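Local coordinates for nucleoporin NUP170 (Chaetomium thermophilum, PDB 5HAX), which is a scaffold nucleoporin, probably helping to build the inner ring of the nuclear pore complex through its beta-propeller and alpha-helical domains, at residues Arg225-Leu233 against Ser244-Arg252; Glu462-Glu473 against Val485-Ile493. One frame throughout, in Å; residues are numbered along the deposited sequence.

Interaction 1 (Arg225-Leu233 against Ser244-Arg252); sequences RQQEWLRGL and SLSNRSTIR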
loop_
_atom_site.group_PDB
_atom_site.type_symbol
_atom_site.label_atom_id
_atom_site.label_comp_id
_atom_site.label_asym_id
_atom_site.label_seq_id
_atom_site.Cartn_x
_atom_site.Cartn_y
_atom_site.Cartn_z
ATOM N N ARG A 225 -39.952 3.685 -9.936
ATOM C CA ARG A 225 -38.513 3.472 -10.022
ATOM C C ARG A 225 -38.165 2.983 -11.418
ATOM O O ARG A 225 -38.765 2.020 -11.904
ATOM C CB ARG A 225 -38.041 2.456 -8.976
ATOM C CG ARG A 225 -38.057 2.979 -7.552
ATOM C CD ARG A 225 -37.806 1.862 -6.556
ATOM N NE ARG A 225 -38.969 0.992 -6.406
ATOM C CZ ARG A 225 -38.963 -0.164 -5.751
ATOM N NH1 ARG A 225 -37.848 -0.609 -5.183
ATOM N NH2 ARG A 225 -40.074 -0.885 -5.666
ATOM N N GLN A 226 -37.203 3.644 -12.054
ATOM C CA GLN A 226 -36.719 3.246 -13.367
ATOM C C GLN A 226 -35.636 2.176 -13.230
ATOM O O GLN A 226 -35.097 1.934 -12.148
ATOM C CB GLN A 226 -36.181 4.461 -14.125
ATOM C CG GLN A 226 -37.225 5.537 -14.389
ATOM C CD GLN A 226 -36.627 6.804 -14.974
ATOM O OE1 GLN A 226 -35.868 6.757 -15.942
ATOM N NE2 GLN A 226 -36.965 7.945 -14.383
ATOM N N GLN A 227 -35.324 1.522 -14.348
ATOM C CA GLN A 227 -34.305 0.480 -14.340
ATOM C C GLN A 227 -32.926 1.082 -14.093
ATOM O O GLN A 227 -32.515 2.029 -14.771
ATOM C CB GLN A 227 -34.301 -0.292 -15.658
ATOM C CG GLN A 227 -33.084 -1.203 -15.786
ATOM C CD GLN A 227 -33.143 -2.136 -16.973
ATOM O OE1 GLN A 227 -33.046 -1.709 -18.123
ATOM N NE2 GLN A 227 -33.281 -3.427 -16.698
ATOM N N GLU A 228 -32.208 0.512 -13.128
ATOM C CA GLU A 228 -30.843 0.895 -12.792
ATOM C C GLU A 228 -30.334 -0.094 -11.754
ATOM O O GLU A 228 -31.079 -0.465 -10.847
ATOM C CB GLU A 228 -30.775 2.331 -12.245
ATOM C CG GLU A 228 -29.356 2.854 -12.051
ATOM C CD GLU A 228 -29.306 4.234 -11.410
ATOM O OE1 GLU A 228 -30.356 4.731 -10.956
ATOM O OE2 GLU A 228 -28.207 4.822 -11.358
ATOM N N TRP A 229 -29.081 -0.527 -11.896
ATOM C CA TRP A 229 -28.485 -1.479 -10.966
ATOM C C TRP A 229 -27.018 -1.119 -10.761
ATOM O O TRP A 229 -26.508 -0.154 -11.338
ATOM C CB TRP A 229 -28.660 -2.920 -11.462
ATOM C CG TRP A 229 -27.918 -3.246 -12.726
ATOM C CD1 TRP A 229 -26.629 -3.677 -12.831
ATOM C CD2 TRP A 229 -28.430 -3.183 -14.063
ATOM N NE1 TRP A 229 -26.303 -3.880 -14.150
ATOM C CE2 TRP A 229 -27.391 -3.582 -14.927
ATOM C CE3 TRP A 229 -29.662 -2.822 -14.613
ATOM C CZ2 TRP A 229 -27.548 -3.634 -16.309
ATOM C CZ3 TRP A 229 -29.815 -2.871 -15.987
ATOM C CH2 TRP A 229 -28.764 -3.274 -16.819
ATOM N N LEU A 230 -26.330 -1.904 -9.931
ATOM C CA LEU A 230 -24.984 -1.570 -9.489
ATOM C C LEU A 230 -23.917 -2.307 -10.288
ATOM O O LEU A 230 -24.121 -3.429 -10.761
ATOM C CB LEU A 230 -24.805 -1.882 -8.002
ATOM C CG LEU A 230 -25.659 -1.056 -7.037
ATOM C CD1 LEU A 230 -25.265 -1.364 -5.606
ATOM C CD2 LEU A 230 -25.539 0.441 -7.311
ATOM N N ARG A 231 -22.767 -1.643 -10.429
ATOM C CA ARG A 231 -21.554 -2.223 -10.984
ATOM C C ARG A 231 -20.488 -2.493 -9.928
ATOM O O ARG A 231 -19.522 -3.205 -10.222
ATOM C CB ARG A 231 -20.964 -1.294 -12.059
ATOM C CG ARG A 231 -21.458 -1.539 -13.484
ATOM C CD ARG A 231 -21.006 -0.409 -14.404
ATOM N NE ARG A 231 -20.376 -0.879 -15.638
ATOM C CZ ARG A 231 -19.165 -1.425 -15.701
ATOM N NH1 ARG A 231 -18.670 -1.814 -16.870
ATOM N NH2 ARG A 231 -18.449 -1.596 -14.596
ATOM N N GLY A 232 -20.627 -1.945 -8.724
ATOM C CA GLY A 232 -19.654 -2.199 -7.674
ATOM C C GLY A 232 -19.983 -1.424 -6.414
ATOM O O GLY A 232 -20.718 -0.429 -6.440
ATOM N N LEU A 233 -19.428 -1.917 -5.304
ATOM C CA LEU A 233 -19.485 -1.274 -3.997
ATOM C C LEU A 233 -18.068 -1.043 -3.487
ATOM O O LEU A 233 -17.174 -1.859 -3.724
ATOM C CB LEU A 233 -20.252 -2.130 -2.970
ATOM C CG LEU A 233 -21.777 -2.221 -3.048
ATOM C CD1 LEU A 233 -22.292 -3.047 -1.879
ATOM C CD2 LEU A 233 -22.414 -0.844 -3.040
ATOM N N SER A 244 -21.338 3.511 -4.108
ATOM C CA SER A 244 -21.852 2.596 -5.119
ATOM C C SER A 244 -21.722 3.230 -6.498
ATOM O O SER A 244 -21.867 4.450 -6.651
ATOM C CB SER A 244 -23.318 2.219 -4.861
ATOM O OG SER A 244 -24.204 3.237 -5.295
ATOM N N LEU A 245 -21.443 2.392 -7.492
ATOM C CA LEU A 245 -21.424 2.781 -8.895
ATOM C C LEU A 245 -22.532 2.029 -9.617
ATOM O O LEU A 245 -22.661 0.812 -9.457
ATOM C CB LEU A 245 -20.068 2.467 -9.531
ATOM C CG LEU A 245 -19.903 2.819 -11.012
ATOM C CD1 LEU A 245 -19.991 4.321 -11.220
ATOM C CD2 LEU A 245 -18.582 2.280 -11.546
ATOM N N SER A 246 -23.332 2.750 -10.397
ATOM C CA SER A 246 -24.453 2.154 -11.106
ATOM C C SER A 246 -24.103 1.929 -12.574
ATOM O O SER A 246 -23.076 2.388 -13.079
ATOM C CB SER A 246 -25.702 3.032 -10.988
ATOM O OG SER A 246 -25.767 3.978 -12.043
ATOM N N ASN A 247 -24.987 1.200 -13.260
ATOM C CA ASN A 247 -24.810 0.930 -14.682
ATOM C C ASN A 247 -24.995 2.176 -15.532
ATOM O O ASN A 247 -24.561 2.192 -16.688
ATOM C CB ASN A 247 -25.795 -0.139 -15.143
ATOM C CG ASN A 247 -27.227 0.344 -15.095
ATOM O OD1 ASN A 247 -27.721 0.751 -14.045
ATOM N ND2 ASN A 247 -27.893 0.332 -16.242
ATOM N N ARG A 248 -25.647 3.205 -14.994
ATOM C CA ARG A 248 -25.769 4.497 -15.654
ATOM C C ARG A 248 -24.645 5.449 -15.271
ATOM O O ARG A 248 -24.732 6.645 -15.570
ATOM C CB ARG A 248 -27.120 5.134 -15.314
ATOM C CG ARG A 248 -28.307 4.221 -15.556
ATOM C CD ARG A 248 -29.624 4.932 -15.286
ATOM N NE ARG A 248 -29.871 6.000 -16.251
ATOM C CZ ARG A 248 -30.389 5.813 -17.461
ATOM N NH1 ARG A 248 -30.574 6.848 -18.270
ATOM N NH2 ARG A 248 -30.722 4.595 -17.870
ATOM N N SER A 249 -23.604 4.946 -14.606
ATOM C CA SER A 249 -22.452 5.730 -14.172
ATOM C C SER A 249 -22.812 6.749 -13.095
ATOM O O SER A 249 -22.114 7.754 -12.935
ATOM C CB SER A 249 -21.773 6.425 -15.360
ATOM O OG SER A 249 -21.375 5.472 -16.333
ATOM N N THR A 250 -23.887 6.506 -12.345
ATOM C CA THR A 250 -24.233 7.345 -11.203
ATOM C C THR A 250 -23.422 6.924 -9.983
ATOM O O THR A 250 -23.325 5.731 -9.675
ATOM C CB THR A 250 -25.726 7.247 -10.894
ATOM O OG1 THR A 250 -26.479 7.782 -11.989
ATOM C CG2 THR A 250 -26.073 8.022 -9.620
ATOM N N ILE A 251 -22.861 7.908 -9.284
ATOM C CA ILE A 251 -22.061 7.687 -8.083
ATOM C C ILE A 251 -22.892 8.118 -6.884
ATOM O O ILE A 251 -23.293 9.285 -6.786
ATOM C CB ILE A 251 -20.737 8.466 -8.129
ATOM C CG1 ILE A 251 -19.911 8.060 -9.353
ATOM C CG2 ILE A 251 -19.944 8.242 -6.844
ATOM C CD1 ILE A 251 -18.676 8.917 -9.564
ATOM N N ARG A 252 -23.139 7.186 -5.968
ATOM C CA ARG A 252 -23.865 7.460 -4.738
ATOM C C ARG A 252 -22.927 7.306 -3.548
ATOM O O ARG A 252 -22.140 6.356 -3.490
ATOM C CB ARG A 252 -25.065 6.522 -4.591
ATOM C CG ARG A 252 -26.157 6.757 -5.628
ATOM C CD ARG A 252 -27.268 5.721 -5.521
ATOM N NE ARG A 252 -28.427 6.062 -6.343
ATOM C CZ ARG A 252 -28.552 5.769 -7.636
ATOM N NH1 ARG A 252 -27.584 5.131 -8.280
ATOM N NH2 ARG A 252 -29.651 6.122 -8.290
HETATM O O HOH W 1 -30.601 1.565 -16.917
HETATM O O HOH W 2 -29.131 7.536 -11.728
HETATM O O HOH W 3 -22.315 0.357 -17.540
#
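Glu-228 reaches over to Ser-246 and Arg-252 and ends in the tight part of this contact. Its chain runs out extended, with CG trans to the backbone nitrogen (chi1 -172°), which carries the carboxylate to these partners on two successive strands. There Glu-228 OE2 takes the Ser-246 OG hydrogen on its anti lone pair at 2.7 Å, while Arg-252 meets the carboxylate end-on, NH2 to OE1 at 3.1 Å and NH1 to OE2 at 3.2 Å, both from above the carboxylate plane. A second carboxylate, that of Glu-267, holds NE of the same arginine. Ser-246 OG also accepts from the backbone N of Arg-248, forming an ST turn, and from that of Thr-250, so it ties the turn between strands 241-246 and 251-255 to Glu-228. Putting an alanine at Glu-228 would probably leave the end of Arg-252 short of a countercharge and Ser-246 OG without its acceptor. Equally tight, the Asn-247 amide lies 8° from parallel to the Trp-229 ring, with CG 3.8 Å above the ring plane; Asn-247 OD1 receives the Trp-229 N hydrogen at 2.8 Å, and Asn-247 N bonds Trp-229 O.

Strands 230-236 and 241-246 form the first hairpin of a four-stranded antiparallel sheet, as in a beta-propeller blade. A classic beta bulge sets Arg-231 and Gly-232 together opposite Leu-245, whose O takes the Arg-231 N hydrogen at 2.6 Å.

Toward solvent the contact loosens and water does the joining: one molecule links Gln-227 O, Asn-247 ND2 and Arg-248 NH2, and another bridges Arg-231 NE to Asn-247 O.

Interaction 2 (Glu462-Glu473 against Val485-Ile493); sequences ELAVQFDQVPGE and VRRRRLVDI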
loop_
_atom_site.group_PDB
_atom_site.type_symbol
_atom_site.label_atom_id
_atom_site.label_comp_id
_atom_site.label_asym_id
_atom_site.label_seq_id
_atom_site.Cartn_x
_atom_site.Cartn_y
_atom_site.Cartn_z
ATOM N N GLU A 462 7.453 7.191 -1.178
ATOM C CA GLU A 462 8.003 5.856 -1.414
ATOM C C GLU A 462 9.473 5.780 -1.030
ATOM O O GLU A 462 9.940 4.755 -0.519
ATOM C CB GLU A 462 7.856 5.468 -2.883
ATOM C CG GLU A 462 6.446 5.276 -3.390
ATOM C CD GLU A 462 6.440 4.707 -4.794
ATOM O OE1 GLU A 462 6.155 3.502 -4.949
ATOM O OE2 GLU A 462 6.746 5.459 -5.743
ATOM N N LEU A 463 10.229 6.847 -1.303
ATOM C CA LEU A 463 11.667 6.820 -1.066
ATOM C C LEU A 463 11.976 6.592 0.405
ATOM O O LEU A 463 12.937 5.894 0.747
ATOM C CB LEU A 463 12.292 8.128 -1.553
ATOM C CG LEU A 463 12.111 8.397 -3.048
ATOM C CD1 LEU A 463 12.404 9.850 -3.373
ATOM C CD2 LEU A 463 13.003 7.475 -3.862
ATOM N N ALA A 464 11.151 7.152 1.290
ATOM C CA ALA A 464 11.427 7.097 2.720
ATOM C C ALA A 464 11.268 5.691 3.286
ATOM O O ALA A 464 11.923 5.353 4.280
ATOM C CB ALA A 464 10.504 8.064 3.458
ATOM N N VAL A 465 10.419 4.862 2.677
ATOM C CA VAL A 465 10.066 3.554 3.222
ATOM C C VAL A 465 10.694 2.413 2.429
ATOM O O VAL A 465 10.289 1.255 2.591
ATOM C CB VAL A 465 8.539 3.383 3.297
ATOM C CG1 VAL A 465 7.946 4.367 4.292
ATOM C CG2 VAL A 465 7.903 3.557 1.925
ATOM N N GLN A 466 11.685 2.706 1.582
ATOM C CA GLN A 466 12.306 1.670 0.762
ATOM C C GLN A 466 12.830 0.505 1.593
ATOM O O GLN A 466 12.865 -0.633 1.111
ATOM C CB GLN A 466 13.457 2.263 -0.057
ATOM C CG GLN A 466 13.027 3.161 -1.203
ATOM C CD GLN A 466 14.212 3.717 -1.970
ATOM O OE1 GLN A 466 14.669 3.121 -2.945
ATOM N NE2 GLN A 466 14.722 4.862 -1.526
ATOM N N PHE A 467 13.237 0.764 2.838
ATOM C CA PHE A 467 13.893 -0.238 3.673
ATOM C C PHE A 467 13.096 -0.583 4.926
ATOM O O PHE A 467 13.597 -1.329 5.776
ATOM C CB PHE A 467 15.292 0.251 4.057
ATOM C CG PHE A 467 15.988 0.996 2.955
ATOM C CD1 PHE A 467 16.450 0.328 1.835
ATOM C CD2 PHE A 467 16.165 2.367 3.032
ATOM C CE1 PHE A 467 17.082 1.010 0.815
ATOM C CE2 PHE A 467 16.799 3.056 2.014
ATOM C CZ PHE A 467 17.256 2.376 0.904
ATOM N N ASP A 468 11.872 -0.070 5.061
ATOM C CA ASP A 468 11.018 -0.357 6.210
ATOM C C ASP A 468 9.888 -1.326 5.906
ATOM O O ASP A 468 9.417 -2.007 6.818
ATOM C CB ASP A 468 10.411 0.940 6.760
ATOM C CG ASP A 468 11.254 1.564 7.853
ATOM O OD1 ASP A 468 11.725 0.828 8.746
ATOM O OD2 ASP A 468 11.444 2.796 7.816
ATOM N N GLN A 469 9.437 -1.393 4.655
ATOM C CA GLN A 469 8.367 -2.293 4.252
ATOM C C GLN A 469 8.676 -2.812 2.857
ATOM O O GLN A 469 9.212 -2.080 2.021
ATOM C CB GLN A 469 7.004 -1.584 4.276
ATOM C CG GLN A 469 6.933 -0.336 3.407
ATOM C CD GLN A 469 5.686 0.492 3.674
ATOM O OE1 GLN A 469 4.800 0.593 2.824
ATOM N NE2 GLN A 469 5.616 1.094 4.855
ATOM N N VAL A 470 8.349 -4.078 2.615
ATOM C CA VAL A 470 8.666 -4.718 1.340
ATOM C C VAL A 470 7.960 -3.970 0.215
ATOM O O VAL A 470 6.951 -3.290 0.461
ATOM C CB VAL A 470 8.271 -6.205 1.338
ATOM C CG1 VAL A 470 9.109 -6.979 2.343
ATOM C CG2 VAL A 470 6.783 -6.373 1.622
ATOM N N PRO A 471 8.450 -4.053 -1.021
ATOM C CA PRO A 471 7.742 -3.417 -2.136
ATOM C C PRO A 471 6.364 -4.032 -2.327
ATOM O O PRO A 471 6.169 -5.234 -2.130
ATOM C CB PRO A 471 8.652 -3.686 -3.341
ATOM C CG PRO A 471 9.974 -4.063 -2.769
ATOM C CD PRO A 471 9.689 -4.716 -1.458
ATOM N N GLY A 472 5.407 -3.194 -2.714
ATOM C CA GLY A 472 4.057 -3.685 -2.932
ATOM C C GLY A 472 4.025 -4.764 -4.001
ATOM O O GLY A 472 4.717 -4.681 -5.018
ATOM N N GLU A 473 3.218 -5.795 -3.752
ATOM C CA GLU A 473 2.993 -6.870 -4.704
ATOM C C GLU A 473 1.496 -7.027 -4.924
ATOM O O GLU A 473 0.695 -6.839 -4.002
ATOM C CB GLU A 473 3.605 -8.197 -4.225
ATOM C CG GLU A 473 5.124 -8.169 -4.140
ATOM C CD GLU A 473 5.734 -9.541 -3.925
ATOM O OE1 GLU A 473 4.980 -10.529 -3.801
ATOM O OE2 GLU A 473 6.980 -9.628 -3.885
ATOM N N VAL A 485 2.686 -9.247 -9.624
ATOM C CA VAL A 485 3.337 -8.032 -10.104
ATOM C C VAL A 485 3.899 -7.306 -8.892
ATOM O O VAL A 485 3.205 -7.155 -7.881
ATOM C CB VAL A 485 2.352 -7.136 -10.875
ATOM C CG1 VAL A 485 3.056 -5.881 -11.383
ATOM C CG2 VAL A 485 1.722 -7.907 -12.027
ATOM N N ARG A 486 5.148 -6.854 -8.996
ATOM C CA ARG A 486 5.858 -6.226 -7.887
ATOM C C ARG A 486 6.265 -4.809 -8.269
ATOM O O ARG A 486 6.773 -4.578 -9.371
ATOM C CB ARG A 486 7.094 -7.044 -7.497
ATOM C CG ARG A 486 7.937 -6.419 -6.388
ATOM C CD ARG A 486 9.154 -7.277 -6.072
ATOM N NE ARG A 486 8.776 -8.588 -5.550
ATOM C CZ ARG A 486 9.535 -9.677 -5.626
ATOM N NH1 ARG A 486 10.724 -9.629 -6.212
ATOM N NH2 ARG A 486 9.101 -10.823 -5.121
ATOM N N ARG A 487 6.038 -3.873 -7.353
ATOM C CA ARG A 487 6.528 -2.512 -7.508
ATOM C C ARG A 487 8.038 -2.475 -7.311
ATOM O O ARG A 487 8.574 -3.097 -6.388
ATOM C CB ARG A 487 5.834 -1.598 -6.493
ATOM C CG ARG A 487 6.396 -0.191 -6.373
ATOM C CD ARG A 487 6.254 0.587 -7.664
ATOM N NE ARG A 487 6.588 1.998 -7.477
ATOM C CZ ARG A 487 7.131 2.776 -8.410
ATOM N NH1 ARG A 487 7.418 2.293 -9.612
ATOM N NH2 ARG A 487 7.393 4.045 -8.133
ATOM N N ARG A 488 8.727 -1.743 -8.182
ATOM C CA ARG A 488 10.176 -1.598 -8.108
ATOM C C ARG A 488 10.537 -0.256 -7.486
ATOM O O ARG A 488 9.975 0.780 -7.859
ATOM C CB ARG A 488 10.807 -1.730 -9.494
ATOM C CG ARG A 488 10.808 -3.162 -9.989
ATOM C CD ARG A 488 11.279 -3.291 -11.421
ATOM N NE ARG A 488 12.733 -3.364 -11.527
ATOM C CZ ARG A 488 13.385 -4.057 -12.456
ATOM N NH1 ARG A 488 14.711 -4.058 -12.471
ATOM N NH2 ARG A 488 12.719 -4.754 -13.371
ATOM N N ARG A 489 11.462 -0.291 -6.531
ATOM C CA ARG A 489 11.957 0.895 -5.851
ATOM C C ARG A 489 13.120 1.505 -6.628
ATOM O O ARG A 489 13.653 0.916 -7.571
ATOM C CB ARG A 489 12.411 0.548 -4.433
ATOM C CG ARG A 489 11.376 -0.183 -3.585
ATOM C CD ARG A 489 12.038 -0.882 -2.402
ATOM N NE ARG A 489 12.935 -1.951 -2.839
ATOM C CZ ARG A 489 13.791 -2.589 -2.047
ATOM N NH1 ARG A 489 14.562 -3.546 -2.542
ATOM N NH2 ARG A 489 13.885 -2.271 -0.762
ATOM N N LEU A 490 13.522 2.705 -6.205
ATOM C CA LEU A 490 14.694 3.346 -6.789
ATOM C C LEU A 490 15.923 2.447 -6.685
ATOM O O LEU A 490 16.665 2.280 -7.659
ATOM C CB LEU A 490 14.945 4.688 -6.102
ATOM C CG LEU A 490 16.278 5.375 -6.414
ATOM C CD1 LEU A 490 16.429 5.619 -7.909
ATOM C CD2 LEU A 490 16.398 6.678 -5.637
ATOM N N VAL A 491 16.155 1.857 -5.507
ATOM C CA VAL A 491 17.333 1.010 -5.323
ATOM C C VAL A 491 17.274 -0.209 -6.234
ATOM O O VAL A 491 18.312 -0.695 -6.698
ATOM C CB VAL A 491 17.482 0.592 -3.845
ATOM C CG1 VAL A 491 17.836 1.796 -2.986
ATOM C CG2 VAL A 491 16.218 -0.099 -3.339
ATOM N N ASP A 492 16.071 -0.727 -6.501
ATOM C CA ASP A 492 15.938 -1.828 -7.449
ATOM C C ASP A 492 16.307 -1.383 -8.858
ATOM O O ASP A 492 17.017 -2.097 -9.576
ATOM C CB ASP A 492 14.512 -2.378 -7.424
ATOM C CG ASP A 492 14.088 -2.847 -6.048
ATOM O OD1 ASP A 492 14.852 -3.600 -5.408
ATOM O OD2 ASP A 492 12.988 -2.453 -5.606
ATOM N N ILE A 493 15.827 -0.207 -9.271
ATOM C CA ILE A 493 16.159 0.320 -10.592
ATOM C C ILE A 493 17.645 0.642 -10.673
ATOM O O ILE A 493 18.322 0.307 -11.653
ATOM C CB ILE A 493 15.302 1.562 -10.897
ATOM C CG1 ILE A 493 13.817 1.188 -10.951
ATOM C CG2 ILE A 493 15.745 2.219 -12.206
ATOM C CD1 ILE A 493 12.888 2.385 -10.943
#
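Glu-462 opens the first segment by pairing with Arg-487 in a side-on, nearly coplanar salt bridge: NE gives to OE1 at 3.0 Å and NH2 to OE2 at 2.9 Å, each on a syn lone pair. Tyr-390 and Thr-411 also hydrogen-bond this carboxylate, and Phe-50 makes a cation-pi contact with the arginine. Next, Leu-463 sets CD2 against CD2 of Leu-490.

Gln-466 then bridges the loop to the helix. Its NE2 bonds back to Leu-463 O, which fixes the turn of the amide, and Gln-466 OE1 accepts from Val-491 N at 3.2 Å, the donor lying nearly in line with the C=O. This is the start of helix 490-501, where the chain leaves strand 481-487, in the sheet that also holds strand 50-57, for the C-terminal helices; early and late strands sharing one sheet are consistent with closure of a beta-propeller. Arg-489 occupies the N-cap position, and its backbone N and guanidinium both bond Asp-492.

Arg-489 NH2 also gives to Gln-466 O at 2.7 Å, in the guanidinium plane, a grip aided by the bend at chi3 (-65°). Phe-467 offers its ring edge to Val-491 CG1, and Pro-471 CG lies over one face of the Arg-489 guanidinium. Gly-472 O receives Arg-487 N at 2.8 Å. Finally Glu-473 runs alongside Arg-486, whose NE and NH2 both converge on OE2 from one face of the carboxylate.

Overall arrangement
From the N terminus, the chain first lays down two helices and a series of strands, then reaches interaction 1, which closes a short hairpin loop in the sheet of strands 230-236, 241-246, 251-255 and 263-268. Some 210 residues further on, interaction 2 closes a second short loop around strands 473-478 and 481-487, in the sheet that also holds the early strand 50-57. The two loops follow in series, neither nesting nor crossing. The centres of interactions 1 and 2 lie about 37 Å apart. Interaction 1 ties the loop leading into strand 230-236 to strands 241-246 and 251-255 of that sheet, whereas interaction 2 joins its sheet to helix 490-501, the first of the C-terminal helices.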